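Local coordinates for protein nicotinate-nucleotide pyrophosphorylase (Ehrlichia chaffeensis, PDB 3L0G) that probably converts quinolinate to nicotinate D-ribonucleotide, with loss of carbon dioxide, in the biosynthesis of NAD(+), at residues N56-T61 / N99-S104. Residues are numbered along the deposited sequence; the frame is centred on the assembly and turned at random.
Sequences NFAINT and NSTLVS
Ile59 pairs with Val103 and Asn60 with Thr101 where strand 54-61 runs antiparallel to strand 101-108, and a beta bulge at Leu102 shifts the register by one. Ile59 N donates to Val103 O at 2.9 Å, and Leu102 N reaches Ile59 O almost in line with the carbonyl. Thr61 N continues the pairing to Ser100 O. Asn60 and Thr101 lie side by side on the same face as Ala58 and Ser104. Thr101 OG1 gives its hydrogen to Asn60 OD1 at 2.7 Å, with the donor tilted 20° from the amide carbonyl plane. Asn60 ND2 turns to Asp293 on edge strand 290-294, from the C-terminal end of the chain. Thr61 OG1 sits between its backbone N and carbonyl carbon (chi1 74°). There it accepts from Ser100 N at 3.0 Å and also bonds Gly97 O. Thr61 CG2 meets Leu102 CD2 at 3.8 Å, the two side chains crossing at about a right angle. On the face opposite Asn60 and Ala58, Ile59 CG1 packs on Val103 CB at 4.3 Å, and both residues touch Leu73 of helix 70-79. Two partners each fix the Asn60 amide and Thr61 OG1, tying the loop before strand 101-108 to the end of strand 54-61.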
loop_
_atom_site.group_PDB
_atom_site.type_symbol
_atom_site.label_atom_id
_atom_site.label_comp_id
_atom_site.label_asym_id
_atom_site.label_seq_id
_atom_site.Cartn_x
_atom_site.Cartn_y
_atom_site.Cartn_z
ATOM N N ASN C 56 7.865 29.386 12.561
ATOM C CA ASN C 56 9.150 28.963 12.029
ATOM C C ASN C 56 9.577 27.699 12.742
ATOM O O ASN C 56 9.491 27.611 13.959
ATOM C CB ASN C 56 10.231 30.056 12.180
ATOM C CG ASN C 56 9.921 31.304 11.342
ATOM O OD1 ASN C 56 9.273 31.219 10.301
ATOM N ND2 ASN C 56 10.380 32.466 11.804
ATOM N N PHE C 57 10.046 26.723 11.978
ATOM C CA PHE C 57 10.472 25.438 12.539
ATOM C C PHE C 57 11.835 24.999 12.030
ATOM O O PHE C 57 12.265 25.416 10.960
ATOM C CB PHE C 57 9.428 24.363 12.214
ATOM C CG PHE C 57 9.457 23.870 10.794
ATOM C CD1 PHE C 57 10.225 22.769 10.443
ATOM C CD2 PHE C 57 8.680 24.473 9.813
ATOM C CE1 PHE C 57 10.249 22.295 9.145
ATOM C CE2 PHE C 57 8.710 24.002 8.501
ATOM C CZ PHE C 57 9.499 22.923 8.173
ATOM N N ALA C 58 12.474 24.122 12.800
ATOM C CA ALA C 58 13.690 23.426 12.419
ATOM C C ALA C 58 13.712 21.995 12.972
ATOM O O ALA C 58 13.317 21.741 14.126
ATOM C CB ALA C 58 14.935 24.194 12.926
ATOM N N ILE C 59 14.184 21.068 12.149
ATOM C CA ILE C 59 14.422 19.706 12.554
ATOM C C ILE C 59 15.900 19.666 12.848
ATOM O O ILE C 59 16.693 19.843 11.941
ATOM C CB ILE C 59 14.105 18.715 11.397
ATOM C CG1 ILE C 59 12.647 18.863 10.935
ATOM C CG2 ILE C 59 14.433 17.284 11.798
ATOM C CD1 ILE C 59 11.692 17.941 11.586
ATOM N N ASN C 60 16.260 19.448 14.117
ATOM C CA ASN C 60 17.616 19.595 14.595
ATOM C C ASN C 60 18.091 18.306 15.229
ATOM O O ASN C 60 17.374 17.693 16.014
ATOM C CB ASN C 60 17.692 20.742 15.643
ATOM C CG ASN C 60 17.552 22.115 15.016
ATOM O OD1 ASN C 60 18.030 22.347 13.890
ATOM N ND2 ASN C 60 16.922 23.046 15.746
ATOM N N THR C 61 19.287 17.871 14.847
ATOM C CA THR C 61 19.972 16.779 15.549
ATOM C C THR C 61 20.361 17.184 16.971
ATOM O O THR C 61 20.637 18.364 17.239
ATOM C CB THR C 61 21.259 16.386 14.868
ATOM O OG1 THR C 61 22.267 17.388 15.114
ATOM C CG2 THR C 61 21.057 16.177 13.362
ATOM N N ASN C 99 23.480 19.433 17.143
ATOM C CA ASN C 99 22.822 20.728 16.904
ATOM C C ASN C 99 22.965 21.195 15.450
ATOM O O ASN C 99 23.233 22.364 15.167
ATOM C CB ASN C 99 23.332 21.796 17.888
ATOM C CG ASN C 99 23.050 21.427 19.326
ATOM O OD1 ASN C 99 22.070 20.733 19.622
ATOM N ND2 ASN C 99 23.913 21.871 20.234
ATOM N N SER C 100 22.819 20.248 14.536
ATOM C CA SER C 100 22.789 20.530 13.136
ATOM C C SER C 100 21.329 20.552 12.653
ATOM O O SER C 100 20.560 19.611 12.950
ATOM C CB SER C 100 23.587 19.447 12.406
ATOM O OG SER C 100 23.508 19.639 11.009
ATOM N N THR C 101 20.973 21.588 11.885
ATOM C CA THR C 101 19.689 21.737 11.224
ATOM C C THR C 101 19.644 20.979 9.908
ATOM O O THR C 101 20.333 21.315 8.931
ATOM C CB THR C 101 19.349 23.228 10.967
ATOM O OG1 THR C 101 19.419 23.952 12.201
ATOM C CG2 THR C 101 17.912 23.396 10.361
ATOM N N LEU C 102 18.831 19.930 9.895
ATOM C CA LEU C 102 18.612 19.130 8.723
ATOM C C LEU C 102 17.664 19.834 7.754
ATOM O O LEU C 102 17.887 19.807 6.556
ATOM C CB LEU C 102 17.993 17.791 9.132
ATOM C CG LEU C 102 18.767 16.914 10.139
ATOM C CD1 LEU C 102 18.120 15.510 10.199
ATOM C CD2 LEU C 102 20.218 16.825 9.712
ATOM N N VAL C 103 16.589 20.416 8.290
ATOM C CA VAL C 103 15.547 21.063 7.503
ATOM C C VAL C 103 15.031 22.215 8.320
ATOM O O VAL C 103 14.970 22.137 9.546
ATOM C CB VAL C 103 14.352 20.085 7.216
ATOM C CG1 VAL C 103 13.268 20.778 6.420
ATOM C CG2 VAL C 103 14.825 18.854 6.465
ATOM N N SER C 104 14.673 23.305 7.666
ATOM C CA SER C 104 14.034 24.390 8.355
ATOM C C SER C 104 12.945 24.968 7.469
ATOM O O SER C 104 12.911 24.739 6.253
ATOM C CB SER C 104 15.066 25.467 8.712
ATOM O OG SER C 104 15.508 26.151 7.561
HETATM O O HOH W 1 19.747 20.938 18.650
#